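Endo-1,4-beta-xylanase (Pseudoalteromonas haloplanktis, PDB 1H12) hydrolyses internal beta-1,4 linkages of xylan as a cold-adapted family 8 glycoside hydrolase, and probably also cleaves beta-1,4-glucosidic bonds in cellulose and related glucans. Local coordinates at residues S7-R18 against D292-A300; W283-L291 against W301-L310. All blocks are in the same frame, centred on the assembly; numbering follows the deposited sequence.

Interaction 1 of 2, residues S7-R18 against D292-A300; sequences SSVGAYSSGTYR and DAHLMGAQA
The amides of A11 and Y12 point at carbonyls in the last turn of helix 283-296. A11 N reaches H294 O at 2.9 Å in an almost straight bond lying in the carbonyl plane, and Y12 N meets L295 O at 2.9 Å on a lone pair, with more bend. The first turn of helix 11-14 thus supplies donors where the longer helix runs out of its own. Past the helix end, A298 N donates to S7 O at 2.9 Å; G297 CA lies against S7 O and S8 O, and S8 CA against A298 O. The glycines G10 and G297 let the two backbones come within CA-H...O distance, G297 with positive phi as it leaves the helix.

H294 carries the side-chain part. With CG anti to the backbone N (chi1 -173°), its ring swings out so that NE2 accepts the backbone N-H of R18 at 2.9 Å, the donor tilted 16° out of the ring plane. An acceptor at NE2 means this nitrogen should carry no proton. Y17 turns its edge to the H294 face in an offset edge-to-face pair, planes at 86°, while CB of A11 sits over the centre of one Y17 face. CD1 of L295 packs obliquely on Y17 CE2 at 3.7 Å. The M296 sulfur lies at the edge of the Y12 ring, but the tip of M296 is distorted in the model, so this Met-aromatic contact is doubtful.

Behind this shell, one water bridges S7 O and A293 O and a second joins G10 N to M296 O. Y12 OH binds N401 and N214, Y17 OH binds F399, and R18 pairs with E23. The N-terminal segment thus closes, largely through backbone bonds, over the C-terminal end of an (alpha/alpha)6-barrel helix, with helix 206-215 against Y12 and M296, and helix 300-318 touching A293 and A298.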
ATOM      1  N   SER A   7      -8.205  20.292   4.049  1.00 15.42           N
ATOM      2  CA  SER A   7      -8.732  20.924   2.855  1.00 15.93           C
ATOM      3  C   SER A   7      -9.446  20.013   1.911  1.00 15.41           C
ATOM      4  O   SER A   7      -9.052  18.870   1.730  1.00 14.09           O
ATOM      5  CB  SER A   7      -7.605  21.628   2.112  1.00 18.49           C
ATOM      6  OG  SER A   7      -8.135  22.369   1.009  1.00 19.12           O
ATOM      7  N   SER A   8     -10.510  20.522   1.265  1.00 15.34           N
ATOM      8  CA  SER A   8     -11.182  19.821   0.174  1.00 16.16           C
ATOM      9  C   SER A   8     -10.367  19.867  -1.094  1.00 15.55           C
ATOM     10  O   SER A   8     -10.729  19.224  -2.049  1.00 18.14           O
ATOM     11  CB  SER A   8     -12.549  20.415  -0.093  1.00 18.84           C
ATOM     12  OG  SER A   8     -12.438  21.771  -0.412  1.00 21.85           O
ATOM     13  N   VAL A   9      -9.332  20.663  -1.128  1.00 15.76           N
ATOM     14  CA  VAL A   9      -8.420  20.753  -2.289  1.00 16.14           C
ATOM     15  C   VAL A   9      -7.181  19.970  -1.928  1.00 15.52           C
ATOM     16  O   VAL A   9      -6.540  20.226  -0.916  1.00 16.78           O
ATOM     17  CB  VAL A   9      -8.009  22.206  -2.606  1.00 17.72           C
ATOM     18  CG1 VAL A   9      -7.054  22.307  -3.746  1.00 18.16           C
ATOM     19  CG2 VAL A   9      -9.263  23.041  -2.939  1.00 21.89           C
ATOM     20  N   GLY A  10      -6.848  19.019  -2.768  1.00 14.71           N
ATOM     21  CA  GLY A  10      -5.679  18.165  -2.490  1.00 14.41           C
ATOM     22  C   GLY A  10      -4.330  18.810  -2.791  1.00 12.52           C
ATOM     23  O   GLY A  10      -4.222  19.745  -3.603  1.00 13.34           O
ATOM     24  N   ALA A  11      -3.304  18.247  -2.193  1.00 11.52           N
ATOM     25  CA  ALA A  11      -1.925  18.644  -2.436  1.00 11.77           C
ATOM     26  C   ALA A  11      -1.531  18.451  -3.894  1.00 11.61           C
ATOM     27  O   ALA A  11      -0.688  19.218  -4.404  1.00 13.06           O
ATOM     28  CB  ALA A  11      -1.011  17.818  -1.545  1.00 12.07           C
ATOM     29  N   TYR A  12      -2.094  17.494  -4.558  1.00 11.60           N
ATOM     30  CA  TYR A  12      -1.786  17.302  -6.005  1.00 12.54           C
ATOM     31  C   TYR A  12      -2.188  18.519  -6.806  1.00 13.36           C
ATOM     32  O   TYR A  12      -1.460  18.883  -7.762  1.00 16.76           O
ATOM     33  CB  TYR A  12      -2.437  16.008  -6.506  1.00 11.70           C
ATOM     34  CG  TYR A  12      -2.050  15.539  -7.865  1.00 11.11           C
ATOM     35  CD1 TYR A  12      -0.793  15.751  -8.409  1.00 11.02           C
ATOM     36  CD2 TYR A  12      -2.942  14.821  -8.595  1.00 11.07           C
ATOM     37  CE1 TYR A  12      -0.457  15.227  -9.679  1.00 10.57           C
ATOM     38  CE2 TYR A  12      -2.621  14.311  -9.848  1.00 11.77           C
ATOM     39  CZ  TYR A  12      -1.370  14.510 -10.378  1.00 10.47           C
ATOM     40  OH  TYR A  12      -1.104  14.007 -11.642  1.00 11.17           O
ATOM     41  N   SER A  13      -3.326  19.102  -6.451  1.00 15.17           N
ATOM     42  CA  SER A  13      -3.735  20.312  -7.182  0.50 17.43           C
ATOM     43  C   SER A  13      -3.114  21.577  -6.662  1.00 18.00           C
ATOM     44  O   SER A  13      -2.823  22.492  -7.482  1.00 21.43           O
ATOM     45  CB  SER A  13      -5.259  20.433  -7.046  0.50 17.57           C
ATOM     46  OG  SER A  13      -5.940  19.364  -7.666  0.50 20.27           O
ATOM     47  N   SER A  14      -2.892  21.722  -5.376  1.00 16.42           N
ATOM     48  CA  SER A  14      -2.422  23.012  -4.840  1.00 17.39           C
ATOM     49  C   SER A  14      -0.940  23.091  -4.753  1.00 17.62           C
ATOM     50  O   SER A  14      -0.396  24.186  -4.742  1.00 20.70           O
ATOM     51  CB  SER A  14      -2.987  23.204  -3.436  1.00 17.72           C
ATOM     52  OG  SER A  14      -2.381  22.229  -2.587  1.00 17.69           O
ATOM     53  N   GLY A  15      -0.274  21.955  -4.691  1.00 17.23           N
ATOM     54  CA  GLY A  15       1.133  21.868  -4.423  1.00 18.24           C
ATOM     55  C   GLY A  15       1.499  22.007  -2.995  1.00 17.65           C
ATOM     56  O   GLY A  15       2.680  21.983  -2.665  1.00 20.99           O
ATOM     57  N   THR A  16       0.531  22.182  -2.107  1.00 17.58           N
ATOM     58  CA  THR A  16       0.794  22.332  -0.679  1.00 18.40           C
ATOM     59  C   THR A  16       0.651  20.978   0.004  1.00 14.78           C
ATOM     60  O   THR A  16      -0.452  20.472   0.071  1.00 16.31           O
ATOM     61  CB  THR A  16      -0.273  23.268  -0.057  1.00 19.79           C
ATOM     62  OG1 THR A  16      -0.199  24.535  -0.675  1.00 25.18           O
ATOM     63  CG2 THR A  16      -0.044  23.454   1.464  1.00 23.53           C
ATOM     64  N   TYR A  17       1.736  20.401   0.478  1.00 13.68           N
ATOM     65  CA  TYR A  17       1.724  19.141   1.209  1.00 12.24           C
ATOM     66  C   TYR A  17       1.770  19.425   2.710  1.00 12.22           C
ATOM     67  O   TYR A  17       2.574  20.232   3.191  1.00 15.31           O
ATOM     68  CB  TYR A  17       2.944  18.294   0.804  1.00 12.42           C
ATOM     69  CG  TYR A  17       2.739  17.671  -0.575  1.00 11.71           C
ATOM     70  CD1 TYR A  17       2.996  18.384  -1.751  1.00 12.24           C
ATOM     71  CD2 TYR A  17       2.249  16.379  -0.699  1.00 10.77           C
ATOM     72  CE1 TYR A  17       2.771  17.854  -2.975  1.00 12.33           C
ATOM     73  CE2 TYR A  17       2.016  15.830  -1.957  1.00 10.86           C
ATOM     74  CZ  TYR A  17       2.268  16.555  -3.096  1.00 11.25           C
ATOM     75  OH  TYR A  17       2.022  15.977  -4.330  1.00 12.45           O
ATOM     76  N   ARG A  18       0.913  18.753   3.441  1.00 11.38           N
ATOM     77  CA  ARG A  18       0.960  18.784   4.882  1.00 10.76           C
ATOM     78  C   ARG A  18       2.158  18.022   5.371  1.00 11.16           C
ATOM     79  O   ARG A  18       2.609  17.030   4.763  1.00 11.48           O
ATOM     80  CB  ARG A  18      -0.279  18.151   5.495  1.00 10.89           C
ATOM     81  CG  ARG A  18      -1.551  18.895   5.214  1.00 12.20           C
ATOM     82  CD  ARG A  18      -2.807  18.185   5.710  1.00 12.73           C
ATOM     83  NE  ARG A  18      -2.802  18.037   7.160  1.00 11.87           N
ATOM     84  CZ  ARG A  18      -3.780  17.446   7.839  1.00 11.32           C
ATOM     85  NH1 ARG A  18      -4.774  16.876   7.179  1.00 12.00           N
ATOM     86  NH2 ARG A  18      -3.762  17.396   9.151  1.00 12.41           N
ATOM     87  N   ASP A 292      -5.661   9.606   0.037  1.00  7.81           N
ATOM     88  CA  ASP A 292      -6.546  10.212  -0.923  1.00  7.98           C
ATOM     89  C   ASP A 292      -6.994  11.594  -0.460  1.00  8.57           C
ATOM     90  O   ASP A 292      -7.053  12.553  -1.267  1.00  9.11           O
ATOM     91  CB  ASP A 292      -7.722   9.337  -1.230  1.00  8.21           C
ATOM     92  CG  ASP A 292      -8.458   9.800  -2.464  1.00  9.17           C
ATOM     93  OD1 ASP A 292      -9.647  10.220  -2.358  1.00  9.72           O
ATOM     94  OD2 ASP A 292      -7.855   9.764  -3.554  1.00  9.51           O
ATOM     95  N   ALA A 293      -7.355  11.706   0.812  1.00  8.42           N
ATOM     96  CA  ALA A 293      -7.760  12.999   1.327  1.00  8.92           C
ATOM     97  C   ALA A 293      -6.650  14.043   1.183  1.00  8.89           C
ATOM     98  O   ALA A 293      -6.878  15.178   0.801  1.00  9.72           O
ATOM     99  CB  ALA A 293      -8.173  12.857   2.791  1.00  9.51           C
ATOM    100  N   HIS A 294      -5.429  13.659   1.554  1.00  8.52           N
ATOM    101  CA  HIS A 294      -4.281  14.560   1.479  1.00  9.25           C
ATOM    102  C   HIS A 294      -4.015  14.967   0.047  1.00  9.24           C
ATOM    103  O   HIS A 294      -3.889  16.164  -0.282  1.00 10.44           O
ATOM    104  CB  HIS A 294      -3.056  13.869   2.088  1.00  9.05           C
ATOM    105  CG  HIS A 294      -1.878  14.758   2.203  1.00  8.99           C
ATOM    106  ND1 HIS A 294      -0.587  14.280   2.282  1.00  9.65           N
ATOM    107  CD2 HIS A 294      -1.772  16.108   2.285  1.00  9.95           C
ATOM    108  CE1 HIS A 294       0.249  15.312   2.406  1.00 10.58           C
ATOM    109  NE2 HIS A 294      -0.447  16.446   2.407  1.00 11.12           N
ATOM    110  N   LEU A 295      -3.898  13.987  -0.852  1.00  9.10           N
ATOM    111  CA  LEU A 295      -3.481  14.258  -2.222  1.00  9.77           C
ATOM    112  C   LEU A 295      -4.586  14.850  -3.074  1.00  9.57           C
ATOM    113  O   LEU A 295      -4.262  15.674  -3.940  1.00 10.90           O
ATOM    114  CB  LEU A 295      -2.943  12.963  -2.864  1.00  9.45           C
ATOM    115  CG  LEU A 295      -1.479  12.686  -2.649  1.00 10.28           C
ATOM    116  CD1 LEU A 295      -0.589  13.622  -3.483  1.00 10.49           C
ATOM    117  CD2 LEU A 295      -1.068  12.727  -1.176  1.00 11.02           C
ATOM    118  N   MET A 296      -5.829  14.415  -2.922  1.00  9.86           N
ATOM    119  CA  MET A 296      -6.918  14.809  -3.792  1.00 10.03           C
ATOM    120  C   MET A 296      -8.041  15.577  -3.095  1.00 10.65           C
ATOM    121  O   MET A 296      -8.955  16.033  -3.817  1.00 12.35           O
ATOM    122  CB  MET A 296      -7.471  13.630  -4.529  1.00 10.37           C
ATOM    123  CG  MET A 296      -6.573  13.140  -5.599  1.00 13.90           C
ATOM    124  SD  MET A 296      -6.039  14.113  -6.789  1.00 29.55           S
ATOM    125  CE  MET A 296      -6.610  14.498  -7.096  1.00  4.10           C
ATOM    126  N   GLY A 297      -7.958  15.767  -1.787  1.00 10.66           N
ATOM    127  CA  GLY A 297      -8.911  16.580  -1.043  1.00 12.01           C
ATOM    128  C   GLY A 297      -9.827  15.737  -0.170  1.00 10.82           C
ATOM    129  O   GLY A 297     -10.240  14.639  -0.526  1.00 11.82           O
ATOM    130  N   ALA A 298     -10.106  16.249   1.031  1.00 12.47           N
ATOM    131  CA  ALA A 298     -10.943  15.558   1.984  1.00 12.16           C
ATOM    132  C   ALA A 298     -12.398  15.905   1.754  1.00 12.57           C
ATOM    133  O   ALA A 298     -12.783  17.091   1.761  1.00 15.68           O
ATOM    134  CB  ALA A 298     -10.543  15.943   3.386  1.00 13.07           C
ATOM    135  N   GLN A 299     -13.222  14.907   1.563  1.00 12.20           N
ATOM    136  CA  GLN A 299     -14.654  15.026   1.458  1.00 12.53           C
ATOM    137  C   GLN A 299     -15.298  14.390   2.698  1.00 12.36           C
ATOM    138  O   GLN A 299     -14.638  13.788   3.529  1.00 11.55           O
ATOM    139  CB  GLN A 299     -15.144  14.341   0.206  1.00 14.74           C
ATOM    140  CG  GLN A 299     -14.534  14.786  -1.109  1.00 18.03           C
ATOM    141  N   ALA A 300     -16.592  14.581   2.841  1.00 12.25           N
ATOM    142  CA  ALA A 300     -17.279  14.076   4.010  1.00 12.30           C
ATOM    143  C   ALA A 300     -17.052  12.564   4.185  1.00 11.37           C
ATOM    144  O   ALA A 300     -16.910  12.109   5.317  1.00 11.59           O
ATOM    145  CB  ALA A 300     -18.803  14.388   3.924  1.00 13.14           C
TER
HETATM  146  O   HOH W   1      -6.785  17.474   2.424  1.00 13.93           O
HETATM  147  O   HOH W   2      -8.164  18.376  -5.156  1.00 24.20           O

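Interaction 2 of 2, residues W283-L291 against W301-L310; sequences WRVIMNVGL and WHKSAVNKAL
I286 and V289, one turn apart on helix 283-291, fill the gap to V306 and its neighbours on helix 301-310. The two form a helical hairpin, consecutive helices running roughly antiparallel (143°) with axes 9.8 Å apart at closest, of the kind that builds the (alpha/alpha)6 barrel of family 8 enzymes.

Aliphatic packing dominates. V289 CG1 packs alongside V306 CG1 at 3.7 Å, in one of the two conformers modelled for V306. I286 splits its branches: CG2 lies 4.0 Å from A309 CB, while CD1 reaches L310 CD2 at 3.7 Å. Its CG1 stands between the backbone N and the carbonyl carbon (chi1 66°), and chi2 then extends the chain toward L310. F240 of helix 219-243 and A351 of helix 342-351 add to the packing round I286.

The aromatic share falls to W301 and H302, whose rings overlap, W301 CE2 lying over the centre of the imidazole. V289 CG2 meets W301 CZ3 at 4.0 Å.

Polar ends turn to other partners: both H302 nitrogens are bonded, NE2 to D292 and ND1 to Q299 N. V289 O lies near the imidazole plane, at its edge, 3.5 Å from H302 CD2.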
ATOM      1  N   TRP A 283      -5.993  -3.328   7.094  1.00  7.22           N
ATOM      2  CA  TRP A 283      -5.275  -2.273   7.786  1.00  7.80           C
ATOM      3  C   TRP A 283      -5.029  -1.073   6.876  1.00  7.52           C
ATOM      4  O   TRP A 283      -5.017   0.066   7.338  1.00  8.14           O
ATOM      5  CB  TRP A 283      -3.897  -2.683   8.277  1.00  8.44           C
ATOM      6  CG  TRP A 283      -3.794  -3.734   9.346  1.00  7.60           C
ATOM      7  CD1 TRP A 283      -4.789  -4.385  10.030  1.00  8.04           C
ATOM      8  CD2 TRP A 283      -2.564  -4.268   9.831  1.00  8.24           C
ATOM      9  NE1 TRP A 283      -4.230  -5.270  10.902  1.00  8.46           N
ATOM     10  CE2 TRP A 283      -2.866  -5.224  10.781  1.00  8.44           C
ATOM     11  CE3 TRP A 283      -1.218  -4.008   9.544  1.00  9.10           C
ATOM     12  CZ2 TRP A 283      -1.867  -5.929  11.420  1.00 11.59           C
ATOM     13  CZ3 TRP A 283      -0.248  -4.681  10.171  1.00 11.10           C
ATOM     14  CH2 TRP A 283      -0.564  -5.652  11.085  1.00 12.22           C
ATOM     15  N   ARG A 284      -4.714  -1.362   5.610  1.00  6.96           N
ATOM     16  CA  ARG A 284      -4.275  -0.312   4.710  1.00  7.27           C
ATOM     17  C   ARG A 284      -5.405   0.560   4.192  1.00  7.28           C
ATOM     18  O   ARG A 284      -5.122   1.601   3.609  1.00  7.89           O
ATOM     19  CB  ARG A 284      -3.520  -0.939   3.496  1.00  8.18           C
ATOM     20  CG  ARG A 284      -2.292  -1.723   3.899  1.00  8.90           C
ATOM     21  CD  ARG A 284      -1.394  -2.055   2.729  1.00  8.93           C
ATOM     22  NE  ARG A 284      -1.952  -2.886   1.663  1.00  8.34           N
ATOM     23  CZ  ARG A 284      -1.966  -4.206   1.664  1.00  7.89           C
ATOM     24  NH1 ARG A 284      -1.656  -4.882   2.736  1.00  9.72           N
ATOM     25  NH2 ARG A 284      -2.260  -4.843   0.581  1.00  9.28           N
ATOM     26  N   VAL A 285      -6.641   0.145   4.368  1.00  6.98           N
ATOM     27  CA  VAL A 285      -7.745   0.902   3.794  1.00  7.37           C
ATOM     28  C   VAL A 285      -7.790   2.324   4.323  1.00  7.44           C
ATOM     29  O   VAL A 285      -7.814   3.271   3.526  1.00  7.86           O
ATOM     30  CB  VAL A 285      -9.080   0.192   3.968  1.00  7.31           C
ATOM     31  CG1 VAL A 285     -10.205   1.030   3.406  1.00  8.52           C
ATOM     32  CG2 VAL A 285      -9.083  -1.185   3.320  1.00  7.99           C
ATOM     33  N   ILE A 286      -7.819   2.527   5.641  1.00  7.56           N
ATOM     34  CA  ILE A 286      -7.898   3.904   6.108  1.00  7.78           C
ATOM     35  C   ILE A 286      -6.593   4.690   5.869  1.00  7.89           C
ATOM     36  O   ILE A 286      -6.629   5.908   5.749  1.00  8.16           O
ATOM     37  CB  ILE A 286      -8.447   4.068   7.515  1.00  8.72           C
ATOM     38  CG1 ILE A 286      -7.532   3.474   8.612  1.00  8.43           C
ATOM     39  CG2 ILE A 286      -9.885   3.541   7.575  1.00  9.21           C
ATOM     40  CD1 ILE A 286      -7.997   3.819  10.030  1.00  9.65           C
ATOM     41  N   MET A 287      -5.468   3.985   5.737  1.00  7.71           N
ATOM     42  CA  MET A 287      -4.248   4.621   5.256  1.00  8.03           C
ATOM     43  C   MET A 287      -4.482   5.210   3.847  1.00  8.13           C
ATOM     44  O   MET A 287      -4.111   6.361   3.591  1.00  9.18           O
ATOM     45  CB  MET A 287      -3.114   3.602   5.230  1.00  9.23           C
ATOM     46  CG  MET A 287      -1.798   4.095   4.804  1.00 12.60           C
ATOM     47  SD  MET A 287      -0.599   2.785   4.722  1.00 17.91           S
ATOM     48  CE  MET A 287      -0.960   1.754   3.558  0.50 21.26           C
ATOM     49  N   ASN A 288      -5.076   4.410   2.973  1.00  7.49           N
ATOM     50  CA  ASN A 288      -5.376   4.852   1.628  1.00  7.59           C
ATOM     51  C   ASN A 288      -6.372   5.999   1.610  1.00  7.33           C
ATOM     52  O   ASN A 288      -6.285   6.886   0.765  1.00  8.01           O
ATOM     53  CB  ASN A 288      -5.915   3.704   0.803  1.00  7.75           C
ATOM     54  CG  ASN A 288      -4.943   2.590   0.567  1.00  8.05           C
ATOM     55  OD1 ASN A 288      -3.710   2.785   0.620  1.00  9.66           O
ATOM     56  ND2 ASN A 288      -5.470   1.409   0.257  1.00  8.98           N
ATOM     57  N   VAL A 289      -7.348   5.975   2.512  1.00  7.86           N
ATOM     58  CA  VAL A 289      -8.317   7.074   2.629  1.00  7.79           C
ATOM     59  C   VAL A 289      -7.580   8.365   3.041  1.00  8.32           C
ATOM     60  O   VAL A 289      -7.854   9.424   2.487  1.00  8.67           O
ATOM     61  CB  VAL A 289      -9.454   6.702   3.578  1.00  8.08           C
ATOM     62  CG1 VAL A 289     -10.379   7.885   3.821  1.00  8.96           C
ATOM     63  CG2 VAL A 289     -10.254   5.539   3.047  1.00  8.66           C
ATOM     64  N   GLY A 290      -6.678   8.271   4.007  1.00  8.21           N
ATOM     65  CA  GLY A 290      -5.847   9.427   4.387  1.00  8.62           C
ATOM     66  C   GLY A 290      -5.025   9.942   3.207  1.00  8.56           C
ATOM     67  O   GLY A 290      -4.932  11.148   2.971  1.00  8.89           O
ATOM     68  N   LEU A 291      -4.362   9.025   2.490  1.00  8.08           N
ATOM     69  CA  LEU A 291      -3.613   9.375   1.318  1.00  7.79           C
ATOM     70  C   LEU A 291      -4.489  10.159   0.329  1.00  8.12           C
ATOM     71  O   LEU A 291      -4.114  11.218  -0.160  1.00  8.64           O
ATOM     72  CB  LEU A 291      -3.010   8.096   0.705  1.00  8.12           C
ATOM     73  CG  LEU A 291      -2.161   8.200  -0.522  1.00  9.11           C
ATOM     74  CD1 LEU A 291      -1.480   6.841  -0.745  1.00  9.05           C
ATOM     75  CD2 LEU A 291      -2.885   8.607  -1.789  1.00 10.11           C
ATOM     76  N   TRP A 301     -17.056  11.798   3.087  1.00 11.11           N
ATOM     77  CA  TRP A 301     -16.923  10.353   3.262  1.00 10.66           C
ATOM     78  C   TRP A 301     -15.544   9.978   3.822  1.00  9.53           C
ATOM     79  O   TRP A 301     -15.449   9.018   4.595  1.00 10.17           O
ATOM     80  CB  TRP A 301     -17.225   9.583   1.992  1.00 11.75           C
ATOM     81  CG  TRP A 301     -16.166   9.643   0.895  1.00 12.61           C
ATOM     82  CD1 TRP A 301     -16.090  10.502  -0.152  1.00 14.06           C
ATOM     83  CD2 TRP A 301     -15.066   8.732   0.761  1.00 12.24           C
ATOM     84  NE1 TRP A 301     -14.983  10.202  -0.921  1.00 14.72           N
ATOM     85  CE2 TRP A 301     -14.321   9.139  -0.378  1.00 12.88           C
ATOM     86  CE3 TRP A 301     -14.648   7.639   1.485  1.00 11.57           C
ATOM     87  CZ2 TRP A 301     -13.181   8.449  -0.805  1.00 13.19           C
ATOM     88  CZ3 TRP A 301     -13.466   6.993   1.062  1.00 12.72           C
ATOM     89  CH2 TRP A 301     -12.780   7.395  -0.046  1.00 13.01           C
ATOM     90  N   HIS A 302     -14.476  10.687   3.439  1.00  9.61           N
ATOM     91  CA  HIS A 302     -13.162  10.353   3.968  1.00  9.24           C
ATOM     92  C   HIS A 302     -13.149  10.517   5.477  1.00  8.95           C
ATOM     93  O   HIS A 302     -12.627   9.687   6.222  1.00  9.44           O
ATOM     94  CB  HIS A 302     -12.045  11.254   3.440  1.00  9.30           C
ATOM     95  CG  HIS A 302     -11.842  11.248   1.958  1.00  9.18           C
ATOM     96  ND1 HIS A 302     -12.582  12.037   1.102  1.00 12.75           N
ATOM     97  CD2 HIS A 302     -10.919  10.597   1.205  1.00  9.43           C
ATOM     98  CE1 HIS A 302     -12.086  11.849  -0.110  1.00 12.00           C
ATOM     99  NE2 HIS A 302     -11.086  10.975  -0.089  1.00 10.21           N
ATOM    100  N   LYS A 303     -13.704  11.633   5.922  1.00  9.61           N
ATOM    101  CA  LYS A 303     -13.688  12.006   7.337  1.00  9.82           C
ATOM    102  C   LYS A 303     -14.502  11.028   8.134  1.00  9.79           C
ATOM    103  O   LYS A 303     -14.087  10.594   9.217  1.00 10.70           O
ATOM    104  CB  LYS A 303     -14.206  13.443   7.478  1.00 10.45           C
ATOM    105  CG  LYS A 303     -13.378  14.474   6.785  1.00 12.19           C
ATOM    106  CD  LYS A 303     -14.152  15.853   6.716  1.00 15.93           C
ATOM    107  CE  LYS A 303     -13.590  16.807   5.931  1.00 19.47           C
ATOM    108  NZ  LYS A 303     -14.437  18.087   5.999  1.00 18.67           N
ATOM    109  N   SER A 304     -15.693  10.693   7.675  1.00  9.70           N
ATOM    110  CA  SER A 304     -16.531   9.746   8.383  1.00 10.41           C
ATOM    111  C   SER A 304     -15.859   8.374   8.456  1.00  9.23           C
ATOM    112  O   SER A 304     -15.873   7.703   9.477  1.00 10.41           O
ATOM    113  CB  SER A 304     -17.910   9.663   7.673  1.00 13.11           C
ATOM    114  OG  SER A 304     -18.744   8.725   8.279  1.00 15.31           O
ATOM    115  N   ALA A 305     -15.301   7.918   7.342  1.00  9.43           N
ATOM    116  CA  ALA A 305     -14.656   6.601   7.300  1.00  9.21           C
ATOM    117  C   ALA A 305     -13.570   6.505   8.357  1.00  8.53           C
ATOM    118  O   ALA A 305     -13.541   5.550   9.139  1.00  9.17           O
ATOM    119  CB  ALA A 305     -14.059   6.358   5.913  1.00  9.94           C
ATOM    120  N   VAL A 306     -12.683   7.496   8.361  1.00  8.38           N
ATOM    121  CA  VAL A 306     -11.579   7.427   9.323  0.50  9.01           C
ATOM    122  C   VAL A 306     -12.026   7.698  10.751  1.00  8.61           C
ATOM    123  O   VAL A 306     -11.595   6.984  11.670  1.00  9.28           O
ATOM    124  CB  VAL A 306     -10.348   8.236   8.901  0.50 10.68           C
ATOM    125  CG1 VAL A 306      -9.951   7.831   7.446  0.50 10.52           C
ATOM    126  CG2 VAL A 306     -10.500   9.684   9.053  0.50 13.73           C
ATOM    127  N   ASN A 307     -12.850   8.691  10.963  1.00  9.45           N
ATOM    128  CA  ASN A 307     -13.266   9.003  12.312  1.00  9.80           C
ATOM    129  C   ASN A 307     -13.971   7.798  12.945  1.00  9.79           C
ATOM    130  O   ASN A 307     -13.728   7.483  14.116  1.00 10.42           O
ATOM    131  CB  ASN A 307     -14.210  10.219  12.340  1.00 10.60           C
ATOM    132  CG  ASN A 307     -13.533  11.537  12.111  1.00 11.52           C
ATOM    133  OD1 ASN A 307     -12.325  11.731  12.341  1.00 13.41           O
ATOM    134  ND2 ASN A 307     -14.348  12.537  11.702  1.00 12.96           N
ATOM    135  N   LYS A 308     -14.825   7.109  12.197  1.00  9.45           N
ATOM    136  CA  LYS A 308     -15.556   5.983  12.758  1.00 10.04           C
ATOM    137  C   LYS A 308     -14.627   4.775  12.946  1.00  9.40           C
ATOM    138  O   LYS A 308     -14.809   4.008  13.928  1.00  9.81           O
ATOM    139  CB  LYS A 308     -16.775   5.629  11.920  1.00 10.85           C
ATOM    140  CG  LYS A 308     -17.850   6.694  11.950  1.00 12.28           C
ATOM    141  CD  LYS A 308     -18.879   6.496  10.804  1.00 18.28           C
ATOM    142  CE  LYS A 308     -19.642   5.232  10.694  1.00 22.84           C
ATOM    143  NZ  LYS A 308     -20.509   5.159  11.953  1.00 26.53           N
ATOM    144  N   ALA A 309     -13.704   4.527  12.031  1.00  8.73           N
ATOM    145  CA  ALA A 309     -12.798   3.371  12.169  1.00  8.28           C
ATOM    146  C   ALA A 309     -11.881   3.566  13.366  1.00  7.89           C
ATOM    147  O   ALA A 309     -11.696   2.659  14.174  1.00  9.00           O
ATOM    148  CB  ALA A 309     -12.017   3.182  10.895  1.00  8.81           C
ATOM    149  N   LEU A 310     -11.249   4.727  13.447  1.00  8.93           N
ATOM    150  CA  LEU A 310     -10.384   5.036  14.589  1.00  9.19           C
ATOM    151  C   LEU A 310     -11.178   5.025  15.888  1.00  9.66           C
ATOM    152  O   LEU A 310     -10.698   4.572  16.927  1.00 10.46           O
ATOM    153  CB  LEU A 310      -9.655   6.364  14.395  1.00  9.84           C
ATOM    154  CG  LEU A 310      -8.672   6.402  13.228  1.00  9.51           C
ATOM    155  CD1 LEU A 310      -8.043   7.795  13.183  1.00 12.23           C
ATOM    156  CD2 LEU A 310      -7.592   5.398  13.348  1.00 11.77           C
TER

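Overall arrangement
From the N terminus, the chain passes first through 7-18, then runs through 273 residues of helices and strands before 292-300 returns to it; interaction 1 closes that long loop. Interaction 2 closes a short one, 283-291 to 301-310 across the turn between consecutive helices. The two cross rather than nest, because 292-300 lies between the segments of interaction 2. Helix 283-296 serves both, its earlier turns packing on helix 300-318 and its C-terminal end receiving the N-terminal segment. Their centres lie about 14 Å apart, and the D292-H302 pair links the two, so N-terminal segment, helix end and hairpin form one continuous assembly.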